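Side-chain contacts in putative hydantoin racemase (Klebsiella pneumoniae subsp. pneumoniae, PDB 3QVL), which racemises allantoin, interconverting its D and L forms, and probably acts in the same way on other 5-monosubstituted hydantoins: residues 16-21 with 185-190; 21-26 with 31-36; 60-65 with 87-92; 149-152 with 158-161. All blocks are in the same frame, centred on the assembly; numbering follows the deposited sequence.

Interaction 1 (16-21 with 185-190); sequences TETIGA and MATLAQ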
loop_
_atom_site.group_PDB
_atom_site.type_symbol
_atom_site.label_atom_id
_atom_site.label_comp_id
_atom_site.label_asym_id
_atom_site.label_seq_id
_atom_site.Cartn_x
_atom_site.Cartn_y
_atom_site.Cartn_z
ATOM N N THR A 16 31.218 15.808 -12.796
ATOM C CA THR A 16 32.047 15.471 -11.634
ATOM C C THR A 16 32.520 16.740 -10.912
ATOM O O THR A 16 32.550 16.785 -9.680
ATOM C CB THR A 16 33.259 14.584 -12.027
ATOM O OG1 THR A 16 32.809 13.462 -12.796
ATOM C CG2 THR A 16 33.992 14.073 -10.789
ATOM N N GLU A 17 32.871 17.766 -11.689
ATOM C CA GLU A 17 33.273 19.071 -11.154
ATOM C C GLU A 17 32.140 19.754 -10.388
ATOM O O GLU A 17 32.357 20.297 -9.304
ATOM C CB GLU A 17 33.758 19.989 -12.281
ATOM C CG GLU A 17 35.095 19.595 -12.898
ATOM C CD GLU A 17 35.312 20.202 -14.277
ATOM O OE1 GLU A 17 34.688 21.239 -14.593
ATOM O OE2 GLU A 17 36.113 19.639 -15.052
ATOM N N THR A 18 30.937 19.726 -10.964
ATOM C CA THR A 18 29.743 20.298 -10.338
ATOM C C THR A 18 29.416 19.571 -9.034
ATOM O O THR A 18 29.153 20.204 -8.007
ATOM C CB THR A 18 28.526 20.245 -11.296
ATOM O OG1 THR A 18 28.850 20.916 -12.520
ATOM C CG2 THR A 18 27.296 20.910 -10.674
ATOM N N ILE A 19 29.446 18.241 -9.089
ATOM C CA ILE A 19 29.198 17.389 -7.927
ATOM C C ILE A 19 30.249 17.615 -6.831
ATOM O O ILE A 19 29.903 17.774 -5.656
ATOM C CB ILE A 19 29.128 15.894 -8.343
ATOM C CG1 ILE A 19 27.819 15.618 -9.092
ATOM C CG2 ILE A 19 29.250 14.981 -7.131
ATOM C CD1 ILE A 19 27.843 14.369 -9.956
ATOM N N GLY A 20 31.519 17.643 -7.229
ATOM C CA GLY A 20 32.630 17.881 -6.306
ATOM C C GLY A 20 32.562 19.227 -5.607
ATOM O O GLY A 20 32.853 19.327 -4.413
ATOM N N ALA A 21 32.171 20.260 -6.353
ATOM C CA ALA A 21 32.020 21.610 -5.809
ATOM C C ALA A 21 30.908 21.690 -4.763
ATOM O O ALA A 21 31.071 22.337 -3.727
ATOM C CB ALA A 21 31.775 22.616 -6.929
ATOM N N MET A 185 22.399 19.449 -11.074
ATOM C CA MET A 185 21.661 20.561 -10.469
ATOM C C MET A 185 22.203 20.921 -9.085
ATOM O O MET A 185 21.693 21.836 -8.432
ATOM C CB MET A 185 20.175 20.216 -10.348
ATOM C CG MET A 185 19.430 20.106 -11.664
ATOM S SD MET A 185 17.729 19.566 -11.410
ATOM C CE MET A 185 17.293 19.035 -13.065
ATOM N N ALA A 186 23.242 20.207 -8.657
ATOM C CA ALA A 186 23.762 20.283 -7.288
ATOM C C ALA A 186 24.054 21.694 -6.771
ATOM O O ALA A 186 23.721 22.017 -5.629
ATOM C CB ALA A 186 24.995 19.395 -7.143
ATOM N N THR A 187 24.660 22.529 -7.611
ATOM C CA THR A 187 25.071 23.875 -7.199
ATOM C C THR A 187 23.954 24.927 -7.301
ATOM O O THR A 187 24.185 26.110 -7.042
ATOM C CB THR A 187 26.329 24.353 -7.971
ATOM O OG1 THR A 187 26.090 24.279 -9.383
ATOM C CG2 THR A 187 27.539 23.494 -7.619
ATOM N N LEU A 188 22.750 24.485 -7.662
ATOM C CA LEU A 188 21.591 25.372 -7.805
ATOM C C LEU A 188 20.764 25.487 -6.524
ATOM O O LEU A 188 19.991 26.436 -6.363
ATOM C CB LEU A 188 20.693 24.889 -8.952
ATOM C CG LEU A 188 20.865 25.419 -10.382
ATOM C CD1 LEU A 188 22.329 25.575 -10.788
ATOM C CD2 LEU A 188 20.137 24.496 -11.353
ATOM N N ALA A 189 20.938 24.521 -5.625
ATOM C CA ALA A 189 20.115 24.386 -4.417
ATOM C C ALA A 189 20.071 25.634 -3.534
ATOM O O ALA A 189 18.988 26.098 -3.173
ATOM C CB ALA A 189 20.566 23.180 -3.606
ATOM N N GLN A 190 21.245 26.164 -3.195
ATOM C CA GLN A 190 21.360 27.315 -2.294
ATOM C C GLN A 190 20.670 28.565 -2.842
ATOM O O GLN A 190 19.894 29.209 -2.131
ATOM C CB GLN A 190 22.833 27.602 -1.977
ATOM C CG GLN A 190 23.074 28.877 -1.173
ATOM C CD GLN A 190 24.542 29.121 -0.884
ATOM O OE1 GLN A 190 25.208 29.880 -1.590
ATOM N NE2 GLN A 190 25.056 28.471 0.156
#
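T18 and T187 meet through the methyl and carbonyl O of T18 and the methyl and hydroxyl of T187, where helix 13-26, on the half of the protein built round the sheet with strand 2-7, faces the turn that follows strand 177-180 of the other half. A chi1 of -56° sets T18 OG1 beside the backbone N and leaves CG2 anti to it, facing the turn. There the methyl approaches T187 OG1 at 3.8 Å and T187 CG2 at 4.0 Å, the two threonine side chains crossing at about a right angle. The hydroxyl of T18 makes no hydrogen bond to the turn: its OG1 pairs with E152 OE2 and with A14 O of its own helix. The backbone of T18 also takes part, since its O has T187 CG2 at 3.7 Å and, farther off, A186 CB at 4.3 Å. Next along, I19 points its CB away from the turn and packs on V204 of helix 203-216, a residue that A186 touches as well. One helical turn after T18, A21 closes the contact at its margin, with its CB 4.4 Å from T187 CG2. Small groups thus let the helix and the turn come close, with T18 and T187 only 6.7 Å apart between their CA atoms. Contact between these segments is van der Waals alone; the T18 hydroxyl ties the helix to loop 149-152 instead.

Interaction 2 (21-26 with 31-36); sequences AAARAV and TEILAV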
loop_
_atom_site.group_PDB
_atom_site.type_symbol
_atom_site.label_atom_id
_atom_site.label_comp_id
_atom_site.label_asym_id
_atom_site.label_seq_id
_atom_site.Cartn_x
_atom_site.Cartn_y
_atom_site.Cartn_z
ATOM N N ALA A 21 32.171 20.260 -6.353
ATOM C CA ALA A 21 32.020 21.610 -5.809
ATOM C C ALA A 21 30.908 21.690 -4.763
ATOM O O ALA A 21 31.071 22.337 -3.727
ATOM C CB ALA A 21 31.775 22.616 -6.929
ATOM N N ALA A 22 29.787 21.025 -5.038
ATOM C CA ALA A 22 28.653 20.993 -4.113
ATOM C C ALA A 22 28.990 20.238 -2.828
ATOM O O ALA A 22 28.557 20.628 -1.741
ATOM C CB ALA A 22 27.437 20.384 -4.784
ATOM N N ALA A 23 29.767 19.164 -2.965
ATOM C CA ALA A 23 30.186 18.341 -1.834
ATOM C C ALA A 23 31.143 19.084 -0.898
ATOM O O ALA A 23 31.001 19.015 0.325
ATOM C CB ALA A 23 30.819 17.047 -2.328
ATOM N N ARG A 24 32.107 19.795 -1.481
ATOM C CA ARG A 24 33.107 20.543 -0.712
ATOM C C ARG A 24 32.524 21.770 -0.015
ATOM O O ARG A 24 33.003 22.170 1.048
ATOM C CB ARG A 24 34.277 20.965 -1.604
ATOM C CG ARG A 24 35.209 19.830 -1.998
ATOM C CD ARG A 24 36.460 20.345 -2.703
ATOM N NE ARG A 24 36.143 21.087 -3.923
ATOM C CZ ARG A 24 36.035 20.547 -5.135
ATOM N NH1 ARG A 24 35.742 21.316 -6.174
ATOM N NH2 ARG A 24 36.221 19.244 -5.316
ATOM N N ALA A 25 31.492 22.358 -0.619
ATOM C CA ALA A 25 30.862 23.576 -0.105
ATOM C C ALA A 25 30.194 23.393 1.259
ATOM O O ALA A 25 30.100 24.344 2.037
ATOM C CB ALA A 25 29.860 24.121 -1.116
ATOM N N VAL A 26 29.740 22.174 1.544
ATOM C CA VAL A 26 29.026 21.883 2.792
ATOM C C VAL A 26 29.811 20.983 3.751
ATOM O O VAL A 26 29.370 20.735 4.877
ATOM C CB VAL A 26 27.632 21.251 2.529
ATOM C CG1 VAL A 26 26.759 22.187 1.700
ATOM C CG2 VAL A 26 27.773 19.888 1.858
ATOM N N THR A 31 36.857 17.268 6.987
ATOM C CA THR A 31 36.378 16.379 5.931
ATOM C C THR A 31 37.061 16.671 4.596
ATOM O O THR A 31 37.056 17.807 4.118
ATOM C CB THR A 31 34.839 16.452 5.764
ATOM O OG1 THR A 31 34.203 15.974 6.956
ATOM C CG2 THR A 31 34.367 15.608 4.581
ATOM N N GLU A 32 37.651 15.631 4.013
ATOM C CA GLU A 32 38.215 15.700 2.671
ATOM C C GLU A 32 37.273 15.011 1.689
ATOM O O GLU A 32 36.823 13.888 1.930
ATOM C CB GLU A 32 39.597 15.040 2.630
ATOM C CG GLU A 32 40.321 15.179 1.289
ATOM C CD GLU A 32 41.596 14.352 1.203
ATOM O OE1 GLU A 32 42.033 13.794 2.232
ATOM O OE2 GLU A 32 42.165 14.264 0.095
ATOM N N ILE A 33 36.976 15.698 0.590
ATOM C CA ILE A 33 36.135 15.146 -0.467
ATOM C C ILE A 33 37.006 14.593 -1.592
ATOM O O ILE A 33 37.876 15.294 -2.117
ATOM C CB ILE A 33 35.144 16.210 -1.029
ATOM C CG1 ILE A 33 34.199 16.736 0.068
ATOM C CG2 ILE A 33 34.374 15.674 -2.246
ATOM C CD1 ILE A 33 33.283 15.688 0.713
ATOM N N LEU A 34 36.778 13.330 -1.940
ATOM C CA LEU A 34 37.424 12.718 -3.096
ATOM C C LEU A 34 36.399 12.530 -4.210
ATOM O O LEU A 34 35.687 11.521 -4.257
ATOM C CB LEU A 34 38.087 11.386 -2.719
ATOM C CG LEU A 34 39.225 11.393 -1.690
ATOM C CD1 LEU A 34 39.569 9.972 -1.277
ATOM C CD2 LEU A 34 40.467 12.110 -2.216
ATOM N N ALA A 35 36.316 13.524 -5.093
ATOM C CA ALA A 35 35.377 13.503 -6.210
ATOM C C ALA A 35 35.942 12.688 -7.368
ATOM O O ALA A 35 36.979 13.036 -7.939
ATOM C CB ALA A 35 35.045 14.921 -6.657
ATOM N N VAL A 36 35.258 11.596 -7.699
ATOM C CA VAL A 36 35.720 10.666 -8.731
ATOM C C VAL A 36 34.602 10.263 -9.694
ATOM O O VAL A 36 33.421 10.493 -9.428
ATOM C CB VAL A 36 36.353 9.379 -8.117
ATOM C CG1 VAL A 36 37.616 9.709 -7.321
ATOM C CG2 VAL A 36 35.339 8.623 -7.254
HETATM O O HOH W 1 37.665 17.351 -3.854
#
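I33 lies against A23 and R24 inside a beta-alpha-beta unit: strand 2-7, helix 13-26 and strand 31-36, the last lying at the edge of its parallel sheet within this chain. The contact joins the C-terminal part of the helix to the strand that follows it after a short connection. From the strand, I33 points its CB at the helix, and that atom meets R24 CG at 3.7 Å. The branch then divides. With CG1 at chi1 -60°, CG2 falls anti to the backbone N and reaches A23 CB at 3.8 Å, methyl on methyl. CG1 stands 3.9 Å from both R24 CG and A23 O. At the tip, CD1, turned toward the CG2 side by chi2 of -62°, is 4.1 Å from both A23 O and A23 CB. The isoleucine therefore fits against the backbone carbonyl of A23 as well as the two side chains. V6 of the neighbouring strand and V208 of helix 203-216 also touch I33, and V208 packs on A23 too, so the apolar layer continues beyond the pair. R24 contributes only the hydrocarbon part of its chain to this layer; a bend at chi3 (-59°) turns the guanidinium toward the strand backbone. There its NH2 gives a hydrogen to a water at 2.8 Å, and the same water donates to I33 O at 2.7 Å.

Interaction 3 (60-65 with 87-92); sequences EQIRAG and RELAQG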
loop_
_atom_site.group_PDB
_atom_site.type_symbol
_atom_site.label_atom_id
_atom_site.label_comp_id
_atom_site.label_asym_id
_atom_site.label_seq_id
_atom_site.Cartn_x
_atom_site.Cartn_y
_atom_site.Cartn_z
ATOM N N GLU A 60 33.567 -0.207 -9.331
ATOM C CA GLU A 60 34.989 -0.020 -9.617
ATOM C C GLU A 60 35.591 1.056 -8.714
ATOM O O GLU A 60 36.702 0.896 -8.202
ATOM C CB GLU A 60 35.201 0.335 -11.091
ATOM N N GLN A 61 34.847 2.143 -8.512
ATOM C CA GLN A 61 35.289 3.230 -7.639
ATOM C C GLN A 61 35.152 2.894 -6.151
ATOM O O GLN A 61 35.981 3.317 -5.345
ATOM C CB GLN A 61 34.566 4.540 -7.973
ATOM C CG GLN A 61 34.976 5.168 -9.312
ATOM C CD GLN A 61 36.482 5.370 -9.453
ATOM O OE1 GLN A 61 37.075 4.988 -10.463
ATOM N NE2 GLN A 61 37.105 5.962 -8.439
ATOM N N ILE A 62 34.109 2.140 -5.799
ATOM C CA ILE A 62 33.932 1.633 -4.431
ATOM C C ILE A 62 35.145 0.793 -4.024
ATOM O O ILE A 62 35.685 0.958 -2.926
ATOM C CB ILE A 62 32.626 0.794 -4.286
ATOM C CG1 ILE A 62 31.377 1.677 -4.441
ATOM C CG2 ILE A 62 32.600 0.022 -2.961
ATOM C CD1 ILE A 62 31.088 2.616 -3.273
ATOM N N ARG A 63 35.566 -0.093 -4.926
ATOM C CA ARG A 63 36.759 -0.914 -4.734
ATOM C C ARG A 63 37.990 -0.044 -4.474
ATOM O O ARG A 63 38.745 -0.300 -3.535
ATOM C CB ARG A 63 36.974 -1.824 -5.952
ATOM C CG ARG A 63 38.130 -2.816 -5.836
ATOM C CD ARG A 63 39.422 -2.264 -6.429
ATOM N NE ARG A 63 39.301 -2.004 -7.861
ATOM C CZ ARG A 63 39.989 -1.077 -8.522
ATOM N NH1 ARG A 63 39.802 -0.922 -9.826
ATOM N NH2 ARG A 63 40.857 -0.299 -7.886
ATOM N N ALA A 64 38.174 0.983 -5.304
ATOM C CA ALA A 64 39.284 1.925 -5.159
ATOM C C ALA A 64 39.221 2.678 -3.829
ATOM O O ALA A 64 40.241 2.846 -3.157
ATOM C CB ALA A 64 39.312 2.902 -6.329
ATOM N N GLY A 65 38.019 3.118 -3.457
ATOM C CA GLY A 65 37.796 3.831 -2.200
ATOM C C GLY A 65 38.113 2.992 -0.977
ATOM O O GLY A 65 38.746 3.471 -0.033
ATOM N N ARG A 87 26.981 -1.152 -1.112
ATOM C CA ARG A 87 26.923 -1.374 0.333
ATOM C C ARG A 87 27.483 -2.735 0.738
ATOM O O ARG A 87 28.051 -2.878 1.822
ATOM C CB ARG A 87 25.499 -1.187 0.859
ATOM C CG ARG A 87 25.083 0.268 0.911
ATOM C CD ARG A 87 23.691 0.460 1.473
ATOM N NE ARG A 87 23.365 1.883 1.526
ATOM C CZ ARG A 87 22.179 2.384 1.857
ATOM N NH1 ARG A 87 21.168 1.585 2.176
ATOM N NH2 ARG A 87 22.007 3.698 1.870
ATOM N N GLU A 88 27.329 -3.722 -0.142
ATOM C CA GLU A 88 27.922 -5.042 0.063
ATOM C C GLU A 88 29.446 -4.984 -0.029
ATOM O O GLU A 88 30.144 -5.539 0.821
ATOM C CB GLU A 88 27.381 -6.049 -0.954
ATOM C CG GLU A 88 25.942 -6.483 -0.713
ATOM C CD GLU A 88 25.496 -7.594 -1.650
ATOM O OE1 GLU A 88 26.246 -7.941 -2.584
ATOM O OE2 GLU A 88 24.391 -8.132 -1.445
ATOM N N LEU A 89 29.948 -4.302 -1.057
ATOM C CA LEU A 89 31.387 -4.229 -1.317
ATOM C C LEU A 89 32.130 -3.329 -0.327
ATOM O O LEU A 89 33.222 -3.674 0.125
ATOM C CB LEU A 89 31.654 -3.780 -2.761
ATOM C CG LEU A 89 33.091 -3.828 -3.301
ATOM C CD1 LEU A 89 33.661 -5.244 -3.278
ATOM C CD2 LEU A 89 33.156 -3.250 -4.709
ATOM N N ALA A 90 31.535 -2.185 0.008
ATOM C CA ALA A 90 32.181 -1.207 0.887
ATOM C C ALA A 90 32.045 -1.558 2.366
ATOM O O ALA A 90 31.090 -2.225 2.772
ATOM C CB ALA A 90 31.633 0.188 0.624
ATOM N N GLN A 91 33.015 -1.108 3.159
ATOM C CA GLN A 91 32.948 -1.222 4.612
ATOM C C GLN A 91 32.246 0.003 5.196
ATOM O O GLN A 91 31.327 -0.128 6.006
ATOM C CB GLN A 91 34.346 -1.385 5.218
ATOM C CG GLN A 91 34.352 -1.473 6.744
ATOM C CD GLN A 91 35.651 -2.015 7.311
ATOM O OE1 GLN A 91 36.725 -1.839 6.732
ATOM N NE2 GLN A 91 35.557 -2.679 8.458
ATOM N N GLY A 92 32.687 1.188 4.777
ATOM C CA GLY A 92 32.048 2.440 5.169
ATOM C C GLY A 92 30.679 2.582 4.525
ATOM O O GLY A 92 30.400 1.926 3.516
#
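Two first torsions set up this contact: chi1 of -68° turns I62 CG1 beside the backbone N and so leaves CG2 anti to it, and L89 holds CG anti to its own backbone N (chi1 -171°). The two side chains slide past each other in opposite directions, and I62 CG2 enters the angle between L89 and A90. It lies 3.7 Å from A90 CB and 3.8 Å from L89 CD2, while L89 CB and CG also pack against this one methyl. L89 CD2 extends across to the backbone of helix 48-68, 4.0 Å from R63 N. A90 is the residue at which the chain leaves helix 83-89, so the contact sets the C-terminal end of that helix against the flank of helix 48-68. R63 touches L89 only through its near end, CB to CD2 at 4.3 Å. Its guanidinium leads away, with E60 O over one face, and forms a salt bridge with E67. H73 of strand 72-75 touches both I62 and A90; F49 of the third subunit packs on L89, which extends the cluster into the assembly. Between these segments the contact is apolar, with no hydrogen bond crossing; a weak bond from R66 to L89 O adds a polar link nearby. The charged groups of R63 and its partner E67 remain outside this apolar core.

Interaction 4 (149-152 with 158-161); sequences LALE and AQEK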
loop_
_atom_site.group_PDB
_atom_site.type_symbol
_atom_site.label_atom_id
_atom_site.label_comp_id
_atom_site.label_asym_id
_atom_site.label_seq_id
_atom_site.Cartn_x
_atom_site.Cartn_y
_atom_site.Cartn_z
ATOM N N LEU A 149 23.013 16.315 -19.915
ATOM C CA LEU A 149 24.217 17.128 -20.090
ATOM C C LEU A 149 23.955 18.586 -20.486
ATOM O O LEU A 149 24.892 19.385 -20.559
ATOM C CB LEU A 149 25.183 16.458 -21.077
ATOM C CG LEU A 149 25.797 15.129 -20.618
ATOM C CD1 LEU A 149 26.566 14.467 -21.746
ATOM C CD2 LEU A 149 26.691 15.314 -19.394
ATOM N N ALA A 150 22.689 18.930 -20.723
ATOM C CA ALA A 150 22.296 20.318 -20.990
ATOM C C ALA A 150 22.606 21.227 -19.799
ATOM O O ALA A 150 22.797 22.432 -19.964
ATOM C CB ALA A 150 20.820 20.405 -21.355
ATOM N N LEU A 151 22.660 20.637 -18.606
ATOM C CA LEU A 151 23.037 21.355 -17.388
ATOM C C LEU A 151 24.502 21.796 -17.408
ATOM O O LEU A 151 24.900 22.679 -16.643
ATOM C CB LEU A 151 22.764 20.491 -16.152
ATOM C CG LEU A 151 21.302 20.293 -15.736
ATOM C CD1 LEU A 151 21.142 19.011 -14.936
ATOM C CD2 LEU A 151 20.780 21.491 -14.949
ATOM N N GLU A 152 25.290 21.185 -18.291
ATOM C CA GLU A 152 26.720 21.473 -18.394
ATOM C C GLU A 152 27.115 22.142 -19.716
ATOM O O GLU A 152 28.307 22.299 -19.999
ATOM C CB GLU A 152 27.539 20.187 -18.199
ATOM C CG GLU A 152 27.317 19.464 -16.868
ATOM C CD GLU A 152 27.938 20.175 -15.673
ATOM O OE1 GLU A 152 28.753 21.104 -15.863
ATOM O OE2 GLU A 152 27.608 19.792 -14.531
ATOM N N ALA A 158 18.916 25.143 -19.140
ATOM C CA ALA A 158 18.471 24.110 -18.207
ATOM C C ALA A 158 18.250 24.682 -16.808
ATOM O O ALA A 158 17.253 24.371 -16.158
ATOM C CB ALA A 158 19.468 22.960 -18.166
ATOM N N GLN A 159 19.179 25.530 -16.371
ATOM C CA GLN A 159 19.109 26.187 -15.065
ATOM C C GLN A 159 17.875 27.082 -14.933
ATOM O O GLN A 159 17.229 27.102 -13.883
ATOM C CB GLN A 159 20.384 26.998 -14.802
ATOM C CG GLN A 159 21.615 26.161 -14.431
ATOM C CD GLN A 159 22.255 25.441 -15.613
ATOM O OE1 GLN A 159 21.947 25.716 -16.775
ATOM N NE2 GLN A 159 23.159 24.515 -15.316
ATOM N N GLU A 160 17.556 27.815 -15.999
ATOM C CA GLU A 160 16.366 28.667 -16.029
ATOM C C GLU A 160 15.083 27.836 -16.040
ATOM O O GLU A 160 14.102 28.194 -15.383
ATOM C CB GLU A 160 16.411 29.631 -17.225
ATOM C CG GLU A 160 15.207 30.581 -17.351
ATOM C CD GLU A 160 14.971 31.447 -16.115
ATOM O OE1 GLU A 160 15.951 31.863 -15.460
ATOM O OE2 GLU A 160 13.793 31.722 -15.804
ATOM N N LYS A 161 15.104 26.726 -16.778
ATOM C CA LYS A 161 13.972 25.799 -16.831
ATOM C C LYS A 161 13.694 25.138 -15.480
ATOM O O LYS A 161 12.535 24.918 -15.126
ATOM C CB LYS A 161 14.189 24.738 -17.911
ATOM C CG LYS A 161 13.709 25.154 -19.290
ATOM C CD LYS A 161 14.015 24.084 -20.322
ATOM C CE LYS A 161 13.044 24.139 -21.490
ATOM N NZ LYS A 161 11.722 23.543 -21.136
HETATM O O HOH W 2 20.944 24.260 -20.875
#
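The loop that leads from strand 138-143 to helix 157-172 forms a short 3-10 turn, and here its residues A150 and L151 close on A158 and Q159 in the first turn of the helix. Q159 makes the polar link: its chain bends at chi2 (76°) to bring NE2 back over the turn, where it donates to L151 O at 2.9 Å with an N-H...O angle of 151°. The acceptor lies in the plane of the Q159 amide, and the donor approaches the carbonyl obliquely, at a C=O...N angle of 123°. The rest of the contact is mainly apolar. A158 CB sits 3.8 Å from L151 CD2 and equally far from A150 O, with A150 CB at 4.3 Å. A water accepts the N-H of A158, one of the early helix amides that have no carbonyl a turn before them, and lies 2.8 Å from A150 O. L151 also packs on S182 and M185; S182 lines the bound dioxoimidazolidinyl acetic acid, and so does V148, just before this turn. The loop follows a parallel strand and stands beside the ligand, as expected in alpha/beta folds, whose pockets lie at the C-terminal ends of the strands.

How the interactions relate
Interactions 4, 1, 2 and 3 touch in that order; the two ends lie on opposite sides of the chain's centre, 31 Å apart between centres. Helix 13-26 serves both interactions 1 and 2, which share A21 and also touch through A186 CB and A22 CB, 3.5 Å apart. Interaction 4 meets the turn of interaction 1 where L188 CD1 packs on Q159 CG at 3.8 Å. Interactions 2 and 3 touch through V36 CG2 and Q61 NE2, 3.4 Å apart. Distance to the bound ligand grows along this path, from about 5 Å for the side chain of L151 to about 9 Å for A186 and 14 Å for A23.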